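Local coordinates for Alr3699 protein (PDB 4XSR), which adopts the GT-B fold of the glycosyltransferases and binds uridine-5'-diphosphate-glucose in the cleft between its two Rossmann-like domains, at residues His125-Leu130 and Ile155-Ala160; Asn180-Asn185 and Ile300-Leu305; Pro217-His222 and His288-Pro293; Cys283-His288 and Gly307-Ala312. All coordinates share one frame; numbering follows the deposited sequence.

Contact 1: His125-Leu130 and Ile155-Ala160. With UPG (uridine-5'-diphosphate-glucose), chain J.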
# COMPACT_ATOMS: atom_id res chain seq x y z
N HIS B 125 -8.32 16.14 -6.79
CA HIS B 125 -9.32 16.68 -7.69
C HIS B 125 -10.36 15.61 -7.81
O HIS B 125 -10.09 14.52 -8.32
CB HIS B 125 -8.74 17.04 -9.04
CG HIS B 125 -9.62 17.96 -9.84
ND1 HIS B 125 -9.15 19.12 -10.42
CD2 HIS B 125 -10.95 17.89 -10.13
CE1 HIS B 125 -10.15 19.73 -11.03
NE2 HIS B 125 -11.25 19.01 -10.88
N LEU B 126 -11.56 15.94 -7.34
CA LEU B 126 -12.59 15.00 -7.11
C LEU B 126 -13.59 15.11 -8.26
O LEU B 126 -14.28 16.13 -8.39
CB LEU B 126 -13.22 15.33 -5.78
CG LEU B 126 -14.44 14.55 -5.38
CD1 LEU B 126 -14.18 13.06 -5.34
CD2 LEU B 126 -14.91 15.05 -4.02
N HIS B 127 -13.59 14.08 -9.11
CA HIS B 127 -14.45 14.01 -10.29
C HIS B 127 -15.60 13.08 -10.05
O HIS B 127 -16.43 12.89 -10.91
CB HIS B 127 -13.66 13.51 -11.51
CG HIS B 127 -12.57 14.44 -11.95
ND1 HIS B 127 -12.81 15.57 -12.70
CD2 HIS B 127 -11.23 14.39 -11.76
CE1 HIS B 127 -11.67 16.19 -12.96
NE2 HIS B 127 -10.70 15.50 -12.39
N ASP B 128 -15.63 12.44 -8.88
CA ASP B 128 -16.68 11.49 -8.55
C ASP B 128 -17.66 12.02 -7.51
O ASP B 128 -17.39 12.97 -6.78
CB ASP B 128 -16.06 10.20 -8.00
CG ASP B 128 -15.10 9.52 -8.98
OD1 ASP B 128 -15.44 9.43 -10.19
OD2 ASP B 128 -14.01 9.06 -8.51
N ILE B 129 -18.81 11.36 -7.45
CA ILE B 129 -19.75 11.55 -6.37
C ILE B 129 -19.53 10.35 -5.46
O ILE B 129 -19.81 9.20 -5.85
CB ILE B 129 -21.20 11.62 -6.91
CG1 ILE B 129 -21.53 13.06 -7.38
CG2 ILE B 129 -22.21 11.14 -5.88
CD1 ILE B 129 -22.84 13.15 -8.15
N LEU B 130 -18.98 10.61 -4.28
CA LEU B 130 -18.61 9.54 -3.35
C LEU B 130 -19.82 9.17 -2.55
O LEU B 130 -20.01 9.67 -1.44
CB LEU B 130 -17.46 9.95 -2.41
CG LEU B 130 -16.16 10.35 -3.13
CD1 LEU B 130 -15.24 11.09 -2.22
CD2 LEU B 130 -15.45 9.16 -3.71
N ILE B 155 -10.42 19.82 -4.66
CA ILE B 155 -11.10 20.57 -5.71
C ILE B 155 -12.20 19.66 -6.19
O ILE B 155 -11.92 18.61 -6.70
CB ILE B 155 -10.16 20.87 -6.89
CG1 ILE B 155 -9.12 21.87 -6.47
CG2 ILE B 155 -10.93 21.48 -8.06
CD1 ILE B 155 -8.01 21.97 -7.48
N ALA B 156 -13.45 20.04 -5.99
CA ALA B 156 -14.57 19.25 -6.50
C ALA B 156 -15.10 19.83 -7.84
O ALA B 156 -15.05 21.04 -8.05
CB ALA B 156 -15.69 19.21 -5.50
N ASN B 157 -15.64 18.96 -8.70
CA ASN B 157 -16.02 19.37 -10.04
C ASN B 157 -17.41 20.02 -10.06
O ASN B 157 -17.79 20.62 -11.04
CB ASN B 157 -15.91 18.22 -11.06
CG ASN B 157 -16.77 17.02 -10.73
OD1 ASN B 157 -17.48 16.98 -9.72
ND2 ASN B 157 -16.74 16.02 -11.63
N SER B 158 -18.12 19.93 -8.94
CA SER B 158 -19.48 20.37 -8.87
C SER B 158 -19.89 20.48 -7.42
O SER B 158 -19.27 19.89 -6.55
CB SER B 158 -20.36 19.36 -9.57
OG SER B 158 -20.76 18.33 -8.70
N GLN B 159 -20.95 21.22 -7.16
CA GLN B 159 -21.49 21.28 -5.82
C GLN B 159 -22.00 19.96 -5.40
O GLN B 159 -21.96 19.66 -4.20
CB GLN B 159 -22.57 22.33 -5.67
CG GLN B 159 -21.94 23.71 -5.81
CD GLN B 159 -22.90 24.88 -5.58
OE1 GLN B 159 -24.08 24.72 -5.31
NE2 GLN B 159 -22.37 26.05 -5.69
N ALA B 160 -22.50 19.18 -6.34
CA ALA B 160 -23.03 17.87 -5.97
C ALA B 160 -21.90 16.92 -5.52
O ALA B 160 -22.12 16.03 -4.72
CB ALA B 160 -23.80 17.24 -7.12
N1 UPG J . -16.06 11.56 -25.36
C2 UPG J . -15.17 11.35 -26.43
N3 UPG J . -15.42 10.37 -27.29
C4 UPG J . -16.50 9.59 -27.17
C5 UPG J . -17.41 9.80 -26.13
C6 UPG J . -17.15 10.80 -25.22
O2 UPG J . -14.13 12.05 -26.58
O4 UPG J . -16.69 8.68 -28.02
C1C UPG J . -15.81 12.61 -24.39
C2C UPG J . -16.93 13.63 -24.29
O2C UPG J . -16.78 14.64 -25.31
C3C UPG J . -16.72 14.10 -22.85
C4C UPG J . -16.18 12.87 -22.09
O4C UPG J . -15.74 11.98 -23.10
O3C UPG J . -15.73 15.13 -22.85
C5C UPG J . -17.19 12.11 -21.22
O5C UPG J . -17.44 12.99 -20.12
PA UPG J . -18.29 12.59 -18.84
O1A UPG J . -18.55 13.86 -18.11
O2A UPG J . -19.35 11.60 -19.14
O3A UPG J . -17.02 11.90 -18.02
PB UPG J . -17.00 10.64 -16.99
O1B UPG J . -16.21 9.62 -17.74
O2B UPG J . -18.32 10.19 -16.50
O3B UPG J . -16.01 11.33 -15.91
C1' UPG J . -16.19 11.84 -14.57
C2' UPG J . -17.59 12.12 -14.07
C3' UPG J . -18.32 13.19 -14.92
C4' UPG J . -17.48 14.47 -14.95
C5' UPG J . -16.05 14.12 -15.29
C6' UPG J . -15.10 15.28 -15.28
O2' UPG J . -18.29 10.89 -13.88
O3' UPG J . -19.60 13.45 -14.32
O4' UPG J . -17.93 15.41 -15.94
O5' UPG J . -15.52 13.12 -14.42
O6' UPG J . -15.21 16.01 -14.07
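H125 and L126 pair with I155 and A156 where two parallel strands, 122-126 and 151-156, run side by side. With helix 137-150 they make a beta-alpha-beta unit in the N-terminal Rossmann-like domain of this GT-B protein. L126 N donates to I155 O at 2.8 Å, almost straight at 175°. The next rung, N157 N to L126 O, is weak. On the face carrying H125 and I155, I155 CG2 lies over one face of the imidazole, 3.7 Å from its centroid, a CH-pi contact. The H125 ring is also tied through ND1 to Y101 OH.

N157 follows strand 151-156, and its side chain points toward segment 125-130. Its CB passes 3.8 Å from L126 O. N157 CG lies 3.5 Å from L126 O and sits between the backbone N and carbonyl carbon (chi1 60°), which swings the amide toward H127. OD1 is hydrogen-bonded to S161 OG of helix 159-167, so the rotation of the amide is fixed. ND2, at the tip, makes a weak bond to H127 O and a well-aligned one to O6' of the UPG ligand, with ND2 to O6' 2.9 Å and 171°. H127 meets the same hydroxyl. Its NE2 is held by N103 OD1, and O6' lies at the ring edge, in the imidazole plane, 2.8 Å from H127 ND1.

Contact 2: Asn180-Asn185 and Ile300-Leu305. With UPG (uridine-5'-diphosphate-glucose), chain J.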
# COMPACT_ATOMS: atom_id res chain seq x y z
N ASN B 180 -15.34 21.95 -14.74
CA ASN B 180 -14.47 21.69 -15.90
C ASN B 180 -14.47 22.88 -16.86
O ASN B 180 -15.48 23.54 -17.05
CB ASN B 180 -14.94 20.51 -16.73
CG ASN B 180 -14.89 19.19 -16.00
OD1 ASN B 180 -14.89 19.09 -14.76
ND2 ASN B 180 -14.91 18.14 -16.79
N GLY B 181 -13.31 23.14 -17.45
CA GLY B 181 -13.19 24.17 -18.43
C GLY B 181 -13.12 23.62 -19.85
O GLY B 181 -12.72 22.46 -20.07
N PHE B 182 -13.51 24.46 -20.82
CA PHE B 182 -13.48 24.08 -22.24
C PHE B 182 -12.95 25.16 -23.16
O PHE B 182 -13.13 26.34 -22.89
CB PHE B 182 -14.87 23.70 -22.69
CG PHE B 182 -15.50 22.64 -21.86
CD1 PHE B 182 -16.03 22.94 -20.61
CD2 PHE B 182 -15.59 21.33 -22.33
CE1 PHE B 182 -16.63 21.97 -19.85
CE2 PHE B 182 -16.19 20.34 -21.58
CZ PHE B 182 -16.71 20.65 -20.33
N ASP B 183 -12.27 24.74 -24.22
CA ASP B 183 -11.74 25.64 -25.26
C ASP B 183 -12.91 26.00 -26.18
O ASP B 183 -13.34 25.19 -27.00
CB ASP B 183 -10.59 24.99 -26.04
CG ASP B 183 -9.96 25.94 -27.07
OD1 ASP B 183 -10.48 27.06 -27.30
OD2 ASP B 183 -8.93 25.54 -27.67
N ILE B 184 -13.42 27.21 -26.01
CA ILE B 184 -14.63 27.68 -26.69
C ILE B 184 -14.50 27.61 -28.22
O ILE B 184 -15.48 27.34 -28.92
CB ILE B 184 -14.93 29.14 -26.29
CG1 ILE B 184 -15.31 29.20 -24.81
CG2 ILE B 184 -16.06 29.71 -27.13
CD1 ILE B 184 -16.40 28.23 -24.42
N ASN B 185 -13.29 27.82 -28.72
CA ASN B 185 -13.06 27.83 -30.16
C ASN B 185 -13.24 26.47 -30.85
O ASN B 185 -13.51 26.41 -32.04
CB ASN B 185 -11.69 28.47 -30.48
CG ASN B 185 -11.66 29.99 -30.20
OD1 ASN B 185 -12.68 30.61 -29.83
ND2 ASN B 185 -10.49 30.59 -30.37
N ILE B 300 -22.89 17.53 -21.51
CA ILE B 300 -23.94 18.51 -21.35
C ILE B 300 -23.43 19.88 -21.74
O ILE B 300 -24.00 20.56 -22.56
CB ILE B 300 -24.44 18.50 -19.90
CG1 ILE B 300 -25.11 17.16 -19.60
CG2 ILE B 300 -25.44 19.60 -19.64
CD1 ILE B 300 -25.65 17.07 -18.19
N VAL B 301 -22.33 20.29 -21.16
CA VAL B 301 -21.76 21.60 -21.43
C VAL B 301 -21.28 21.68 -22.88
O VAL B 301 -21.24 22.76 -23.49
CB VAL B 301 -20.55 21.86 -20.52
CG1 VAL B 301 -19.79 23.11 -20.93
CG2 VAL B 301 -21.00 21.94 -19.08
N GLU B 302 -20.82 20.54 -23.36
CA GLU B 302 -20.24 20.44 -24.70
C GLU B 302 -21.36 20.68 -25.73
O GLU B 302 -21.20 21.45 -26.65
CB GLU B 302 -19.55 19.08 -24.88
CG GLU B 302 -18.12 19.08 -24.30
CD GLU B 302 -17.44 17.68 -24.25
OE1 GLU B 302 -16.23 17.58 -23.88
OE2 GLU B 302 -18.12 16.68 -24.57
N ALA B 303 -22.50 20.04 -25.50
CA ALA B 303 -23.65 20.27 -26.28
C ALA B 303 -23.96 21.79 -26.29
O ALA B 303 -24.03 22.42 -27.37
CB ALA B 303 -24.81 19.48 -25.72
N MET B 304 -24.06 22.38 -25.10
CA MET B 304 -24.37 23.78 -24.99
C MET B 304 -23.37 24.62 -25.74
O MET B 304 -23.76 25.56 -26.41
CB MET B 304 -24.42 24.22 -23.54
CG MET B 304 -25.52 23.51 -22.75
SD MET B 304 -25.26 23.92 -21.01
CE MET B 304 -26.81 23.33 -20.34
N LEU B 305 -22.10 24.28 -25.69
CA LEU B 305 -21.13 25.09 -26.41
C LEU B 305 -21.25 24.98 -27.94
O LEU B 305 -20.78 25.86 -28.65
CB LEU B 305 -19.70 24.75 -26.00
CG LEU B 305 -19.29 25.10 -24.58
CD1 LEU B 305 -17.85 24.66 -24.36
CD2 LEU B 305 -19.41 26.60 -24.35
N1 UPG J . -16.06 11.56 -25.36
C2 UPG J . -15.17 11.35 -26.43
N3 UPG J . -15.42 10.37 -27.29
C4 UPG J . -16.50 9.59 -27.17
C5 UPG J . -17.41 9.80 -26.13
C6 UPG J . -17.15 10.80 -25.22
O2 UPG J . -14.13 12.05 -26.58
O4 UPG J . -16.69 8.68 -28.02
C1C UPG J . -15.81 12.61 -24.39
C2C UPG J . -16.93 13.63 -24.29
O2C UPG J . -16.78 14.64 -25.31
C3C UPG J . -16.72 14.10 -22.85
C4C UPG J . -16.18 12.87 -22.09
O4C UPG J . -15.74 11.98 -23.10
O3C UPG J . -15.73 15.13 -22.85
C5C UPG J . -17.19 12.11 -21.22
O5C UPG J . -17.44 12.99 -20.12
PA UPG J . -18.29 12.59 -18.84
O1A UPG J . -18.55 13.86 -18.11
O2A UPG J . -19.35 11.60 -19.14
O3A UPG J . -17.02 11.90 -18.02
PB UPG J . -17.00 10.64 -16.99
O1B UPG J . -16.21 9.62 -17.74
O2B UPG J . -18.32 10.19 -16.50
O3B UPG J . -16.01 11.33 -15.91
C1' UPG J . -16.19 11.84 -14.57
C2' UPG J . -17.59 12.12 -14.07
C3' UPG J . -18.32 13.19 -14.92
C4' UPG J . -17.48 14.47 -14.95
C5' UPG J . -16.05 14.12 -15.29
C6' UPG J . -15.10 15.28 -15.28
O2' UPG J . -18.29 10.89 -13.88
O3' UPG J . -19.60 13.45 -14.32
O4' UPG J . -17.93 15.41 -15.94
O5' UPG J . -15.52 13.12 -14.42
O6' UPG J . -15.21 16.01 -14.07
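F182 has the most surface covered here, and V301, E302 and L305 of helix 298-305 pack against it. V301 CG1 lies over one face of the phenyl ring, 4.0 Å from its centroid, as a CH-pi contact. V301 has this methyl anti to its backbone N (chi1 170°), which brings it up to the ring. L305, one turn further on, lies beside the root of the same side chain, with L305 CD1 3.5 Å from F182 CB. Its other branch meets I184, and L305 CD2 to I184 CD1 is 3.4 Å. These two aliphatic chains cross at about a right angle.

The helix belongs to the C-terminal domain of the GT-B fold. It carries E302, the second glutamate of an EX7E motif that begins at E294. E302 CG packs against F182 CE2 at 3.6 Å, and its chain is extended beyond CG. OE1 comes to the ring edge, in the ring plane, and the carboxylate is turned 81° from the phenyl. The carboxylate then takes both ribose hydroxyls of UPG: O3C donates to E302 OE1 at 2.7 Å and O2C to E302 OE2 at 2.6 Å. Beyond F182 the chain bends at an Asx turn, where D183 OD1 accepts from N185 N at 3.2 Å, met from above the carboxylate plane.

Contact 3: Pro217-His222 and His288-Pro293. With UPG (uridine-5'-diphosphate-glucose), chain J.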
# COMPACT_ATOMS: atom_id res chain seq x y z
N PRO B 217 -23.59 0.73 -17.51
CA PRO B 217 -25.00 0.73 -17.18
C PRO B 217 -25.50 2.05 -16.59
O PRO B 217 -26.56 2.52 -16.97
CB PRO B 217 -25.11 -0.44 -16.20
CG PRO B 217 -24.06 -1.42 -16.73
CD PRO B 217 -22.91 -0.50 -17.06
N TRP B 218 -24.72 2.69 -15.74
CA TRP B 218 -25.23 3.89 -15.09
C TRP B 218 -25.27 5.11 -16.00
O TRP B 218 -25.83 6.12 -15.62
CB TRP B 218 -24.47 4.19 -13.78
CG TRP B 218 -23.13 4.82 -13.94
CD1 TRP B 218 -21.94 4.17 -14.08
CD2 TRP B 218 -22.81 6.22 -13.93
NE1 TRP B 218 -20.91 5.07 -14.19
CE2 TRP B 218 -21.42 6.34 -14.09
CE3 TRP B 218 -23.57 7.38 -13.81
CZ2 TRP B 218 -20.78 7.56 -14.12
CZ3 TRP B 218 -22.92 8.60 -13.86
CH2 TRP B 218 -21.55 8.68 -14.02
N LYS B 219 -24.66 5.03 -17.19
CA LYS B 219 -24.74 6.13 -18.16
C LYS B 219 -26.05 6.11 -18.96
O LYS B 219 -26.35 7.07 -19.65
CB LYS B 219 -23.57 6.11 -19.11
CG LYS B 219 -22.27 6.50 -18.44
CD LYS B 219 -22.30 7.93 -17.94
CE LYS B 219 -20.92 8.37 -17.50
NZ LYS B 219 -20.85 9.81 -17.16
N GLY B 220 -26.79 5.02 -18.84
CA GLY B 220 -28.16 4.96 -19.24
C GLY B 220 -28.49 4.98 -20.71
O GLY B 220 -29.54 5.49 -21.07
N GLN B 221 -27.63 4.42 -21.55
CA GLN B 221 -27.92 4.31 -22.97
C GLN B 221 -29.23 3.55 -23.17
O GLN B 221 -30.01 3.86 -24.09
CB GLN B 221 -26.79 3.63 -23.74
CG GLN B 221 -25.58 4.52 -24.04
CD GLN B 221 -24.61 4.62 -22.87
OE1 GLN B 221 -24.86 4.08 -21.80
NE2 GLN B 221 -23.49 5.29 -23.08
N HIS B 222 -29.50 2.58 -22.32
CA HIS B 222 -30.73 1.77 -22.45
C HIS B 222 -32.03 2.56 -22.25
O HIS B 222 -33.09 2.18 -22.75
CB HIS B 222 -30.70 0.54 -21.52
CG HIS B 222 -30.55 0.88 -20.07
ND1 HIS B 222 -29.37 1.38 -19.54
CD2 HIS B 222 -31.42 0.76 -19.04
CE1 HIS B 222 -29.54 1.59 -18.25
NE2 HIS B 222 -30.77 1.22 -17.92
N HIS B 288 -28.27 13.20 -22.41
CA HIS B 288 -27.57 12.68 -21.26
C HIS B 288 -28.66 12.03 -20.43
O HIS B 288 -29.68 12.65 -20.16
CB HIS B 288 -26.89 13.81 -20.49
CG HIS B 288 -26.43 13.41 -19.12
ND1 HIS B 288 -27.24 13.48 -18.02
CD2 HIS B 288 -25.25 12.90 -18.69
CE1 HIS B 288 -26.59 13.04 -16.96
NE2 HIS B 288 -25.37 12.69 -17.34
N THR B 289 -28.46 10.76 -20.08
CA THR B 289 -29.50 9.91 -19.51
C THR B 289 -29.03 9.03 -18.34
O THR B 289 -29.66 8.00 -18.06
CB THR B 289 -30.09 8.98 -20.59
OG1 THR B 289 -29.09 8.03 -21.05
CG2 THR B 289 -30.61 9.81 -21.76
N SER B 290 -27.95 9.42 -17.67
CA SER B 290 -27.39 8.63 -16.57
C SER B 290 -28.45 8.27 -15.53
O SER B 290 -29.23 9.12 -15.13
CB SER B 290 -26.25 9.38 -15.87
OG SER B 290 -25.24 9.77 -16.79
N THR B 291 -28.49 7.01 -15.13
CA THR B 291 -29.43 6.53 -14.13
C THR B 291 -28.88 6.64 -12.71
O THR B 291 -29.58 6.24 -11.80
CB THR B 291 -29.79 5.06 -14.35
OG1 THR B 291 -28.60 4.29 -14.41
CG2 THR B 291 -30.57 4.91 -15.65
N ALA B 292 -27.66 7.15 -12.53
CA ALA B 292 -27.15 7.46 -11.19
C ALA B 292 -26.62 8.83 -11.27
O ALA B 292 -26.22 9.26 -12.35
CB ALA B 292 -26.03 6.52 -10.77
N PRO B 293 -26.58 9.54 -10.15
CA PRO B 293 -26.28 10.96 -10.30
C PRO B 293 -24.98 11.27 -11.00
O PRO B 293 -23.94 10.75 -10.65
CB PRO B 293 -26.25 11.47 -8.84
CG PRO B 293 -27.22 10.58 -8.13
CD PRO B 293 -27.04 9.22 -8.79
N1 UPG J . -16.06 11.56 -25.36
C2 UPG J . -15.17 11.35 -26.43
N3 UPG J . -15.42 10.37 -27.29
C4 UPG J . -16.50 9.59 -27.17
C5 UPG J . -17.41 9.80 -26.13
C6 UPG J . -17.15 10.80 -25.22
O2 UPG J . -14.13 12.05 -26.58
O4 UPG J . -16.69 8.68 -28.02
C1C UPG J . -15.81 12.61 -24.39
C2C UPG J . -16.93 13.63 -24.29
O2C UPG J . -16.78 14.64 -25.31
C3C UPG J . -16.72 14.10 -22.85
C4C UPG J . -16.18 12.87 -22.09
O4C UPG J . -15.74 11.98 -23.10
O3C UPG J . -15.73 15.13 -22.85
C5C UPG J . -17.19 12.11 -21.22
O5C UPG J . -17.44 12.99 -20.12
PA UPG J . -18.29 12.59 -18.84
O1A UPG J . -18.55 13.86 -18.11
O2A UPG J . -19.35 11.60 -19.14
O3A UPG J . -17.02 11.90 -18.02
PB UPG J . -17.00 10.64 -16.99
O1B UPG J . -16.21 9.62 -17.74
O2B UPG J . -18.32 10.19 -16.50
O3B UPG J . -16.01 11.33 -15.91
C1' UPG J . -16.19 11.84 -14.57
C2' UPG J . -17.59 12.12 -14.07
C3' UPG J . -18.32 13.19 -14.92
C4' UPG J . -17.48 14.47 -14.95
C5' UPG J . -16.05 14.12 -15.29
C6' UPG J . -15.10 15.28 -15.28
O2' UPG J . -18.29 10.89 -13.88
O3' UPG J . -19.60 13.45 -14.32
O4' UPG J . -17.93 15.41 -15.94
O5' UPG J . -15.52 13.12 -14.42
O6' UPG J . -15.21 16.01 -14.07
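The W218 indole meets the chain of A292 at its edge. A292 O lies near the ring plane, 3.6 Å from W218 CE3, and A292 CB is close to the same corner. K219 CE sits over one face of the indole, offset toward the rim. The ring of H134 meets the indole edge-to-face, and UPG O2' lies at the edge, in plane, 3.9 Å from W218 CH2. The second flat group, H222, has P217 O at its edge, in plane, and is hydrogen-bonded to Y250 OH through ND1.

K219 bends at chi2 (-64°) and then runs out straight past the indole. NZ donates to both phosphates of UPG, with K219 NZ to O2B 2.6 Å and to O2A 3.1 Å. It also makes a salt bridge to E294, so the ammonium group joins the diphosphate to a carboxylate. The same glutamate accepts from S290 OG, whose side chain packs beside K219 CD.

Two hydrogen bonds tie the segments, one backbone to backbone and one from a side chain. T291 N donates to W218 O at 2.8 Å, from above the carbonyl plane. T289 OG1 donates to G220 O at 2.6 Å, also from well above the plane, and is bonded to H211 NE2 besides. G220 has no side chain, and its CA lies 3.6 Å from T289 O.

G220 is the N-cap of helix 221-228, which helix 248-260 flanks through L254. The 288-293 loop leaves strand 285-287 and leads to helix 298-305, in the C-terminal Rossmann-like domain.

Contact 4: Cys283-His288 and Gly307-Ala312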
# COMPACT_ATOMS: atom_id res chain seq x y z
N CYS B 283 -26.11 16.34 -34.75
CA CYS B 283 -27.34 15.91 -34.10
C CYS B 283 -28.37 17.04 -34.09
O CYS B 283 -28.06 18.20 -34.36
CB CYS B 283 -27.07 15.50 -32.65
SG CYS B 283 -25.93 14.12 -32.51
N ASP B 284 -29.58 16.68 -33.72
CA ASP B 284 -30.61 17.67 -33.50
C ASP B 284 -30.85 17.88 -32.01
O ASP B 284 -31.16 18.99 -31.59
CB ASP B 284 -31.85 17.23 -34.27
CG ASP B 284 -31.58 17.21 -35.76
OD1 ASP B 284 -31.28 18.30 -36.32
OD2 ASP B 284 -31.55 16.10 -36.35
N LEU B 285 -30.65 16.82 -31.23
CA LEU B 285 -30.73 16.85 -29.78
C LEU B 285 -29.62 15.99 -29.14
O LEU B 285 -29.47 14.83 -29.48
CB LEU B 285 -32.08 16.26 -29.38
CG LEU B 285 -32.35 16.15 -27.88
CD1 LEU B 285 -32.47 17.53 -27.26
CD2 LEU B 285 -33.62 15.35 -27.64
N VAL B 286 -28.85 16.55 -28.20
CA VAL B 286 -27.94 15.74 -27.39
C VAL B 286 -28.64 15.24 -26.11
O VAL B 286 -29.27 16.02 -25.40
CB VAL B 286 -26.67 16.50 -27.05
CG1 VAL B 286 -25.76 15.65 -26.18
CG2 VAL B 286 -25.95 16.91 -28.33
N ALA B 287 -28.54 13.94 -25.85
CA ALA B 287 -29.16 13.33 -24.68
C ALA B 287 -28.12 12.77 -23.67
O ALA B 287 -27.23 11.99 -24.04
CB ALA B 287 -30.12 12.21 -25.10
N HIS B 288 -28.27 13.20 -22.41
CA HIS B 288 -27.57 12.68 -21.26
C HIS B 288 -28.66 12.03 -20.43
O HIS B 288 -29.68 12.65 -20.16
CB HIS B 288 -26.89 13.81 -20.49
CG HIS B 288 -26.43 13.41 -19.12
ND1 HIS B 288 -27.24 13.48 -18.02
CD2 HIS B 288 -25.25 12.90 -18.69
CE1 HIS B 288 -26.59 13.04 -16.96
NE2 HIS B 288 -25.37 12.69 -17.34
N GLY B 307 -24.09 25.02 -29.37
CA GLY B 307 -25.40 25.60 -29.62
C GLY B 307 -26.47 24.57 -29.91
O GLY B 307 -27.40 24.85 -30.67
N LYS B 308 -26.37 23.39 -29.32
CA LYS B 308 -27.41 22.39 -29.48
C LYS B 308 -28.22 22.30 -28.23
O LYS B 308 -27.72 22.61 -27.15
CB LYS B 308 -26.82 20.98 -29.77
CG LYS B 308 -25.73 20.91 -30.84
CD LYS B 308 -26.17 21.42 -32.22
CE LYS B 308 -27.40 20.67 -32.73
NZ LYS B 308 -27.59 20.86 -34.20
N PRO B 309 -29.48 21.89 -28.37
CA PRO B 309 -30.31 21.63 -27.22
C PRO B 309 -29.91 20.31 -26.60
O PRO B 309 -29.51 19.39 -27.32
CB PRO B 309 -31.72 21.48 -27.82
CG PRO B 309 -31.49 21.04 -29.21
CD PRO B 309 -30.23 21.73 -29.63
N VAL B 310 -30.08 20.22 -25.29
CA VAL B 310 -29.69 19.05 -24.56
C VAL B 310 -30.71 18.73 -23.50
O VAL B 310 -31.19 19.61 -22.81
CB VAL B 310 -28.28 19.26 -23.94
CG1 VAL B 310 -28.25 20.47 -23.03
CG2 VAL B 310 -27.81 18.00 -23.19
N VAL B 311 -31.07 17.47 -23.40
CA VAL B 311 -31.86 16.95 -22.32
C VAL B 311 -30.93 16.12 -21.41
O VAL B 311 -30.14 15.30 -21.89
CB VAL B 311 -33.03 16.09 -22.85
CG1 VAL B 311 -32.55 15.03 -23.83
CG2 VAL B 311 -33.82 15.43 -21.73
N ALA B 312 -31.01 16.32 -20.11
CA ALA B 312 -30.15 15.63 -19.15
C ALA B 312 -30.96 15.09 -18.00
O ALA B 312 -32.11 15.51 -17.78
CB ALA B 312 -29.08 16.58 -18.63
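L285 and V311 cross obliquely on one face of a parallel strand pair, with L285 CD2 4.0 Å from V311 CG1. A287 CB points to the same face and touches V311 CG1 as well. V311 CG1 stands between its backbone N and carbonyl carbon (chi1 51°), turned toward strand 285-287. V286 and V310 meet on the other face, where V310 CG2 lies 3.3 Å from V286 O. Just past the end of strand 285-287, the H288 ring meets A312 CB, 3.7 Å from H288 ND1. H288 NE2 is hydrogen-bonded to E294 OE1, so this ring links the strand end to the ligand-binding loop.

K308 bends at chi2 and chi3 and folds back over the start of the other segment. Its NZ reaches C283 O at 2.7 Å, nearly end-on to the carbonyl, and also donates to A281 O. P309 comes next, with P309 CG 3.2 Å from D284 O. The D284 carboxylate has other partners, a salt bridge to R198 and the backbone N of V208.

The backbone ladder is regular. V286 N donates to P309 O at 3.0 Å, V311 N to V286 O at 3.1 Å, and H288 N to V311 O at 2.9 Å. Helix 298-305 connects the two strands in a beta-alpha-beta unit, and G307 ends the helical stretch with a Schellman motif.

In the six-stranded sheet, strand 207-211 lies beyond 285-287 and strand 329-331 beyond 310-313. Helix 298-305 covers V286 and V310 through A303, and helix 336-348 covers L285 and V311.

Overall arrangement
Contact 1 belongs to the seven-stranded N-terminal sheet. Contacts 3 and 4 belong to the C-terminal domain, and contact 2 brings the segment after strand 175-177 onto a helix of that domain. Contact 1 closes before the others open. Contact 3 falls within the chain spanned by contact 2, and the segments of contact 4 alternate with those of contacts 2 and 3. The centres of contacts 2 and 4 are about 13 Å apart, joined by helix 298-305. Contacts 3 and 4 share H288. Contacts 1 and 3 touch across the cleft at I129 and P293. UPG bridges contacts 1, 2 and 3, gripped at its glucose, ribose and diphosphate respectively.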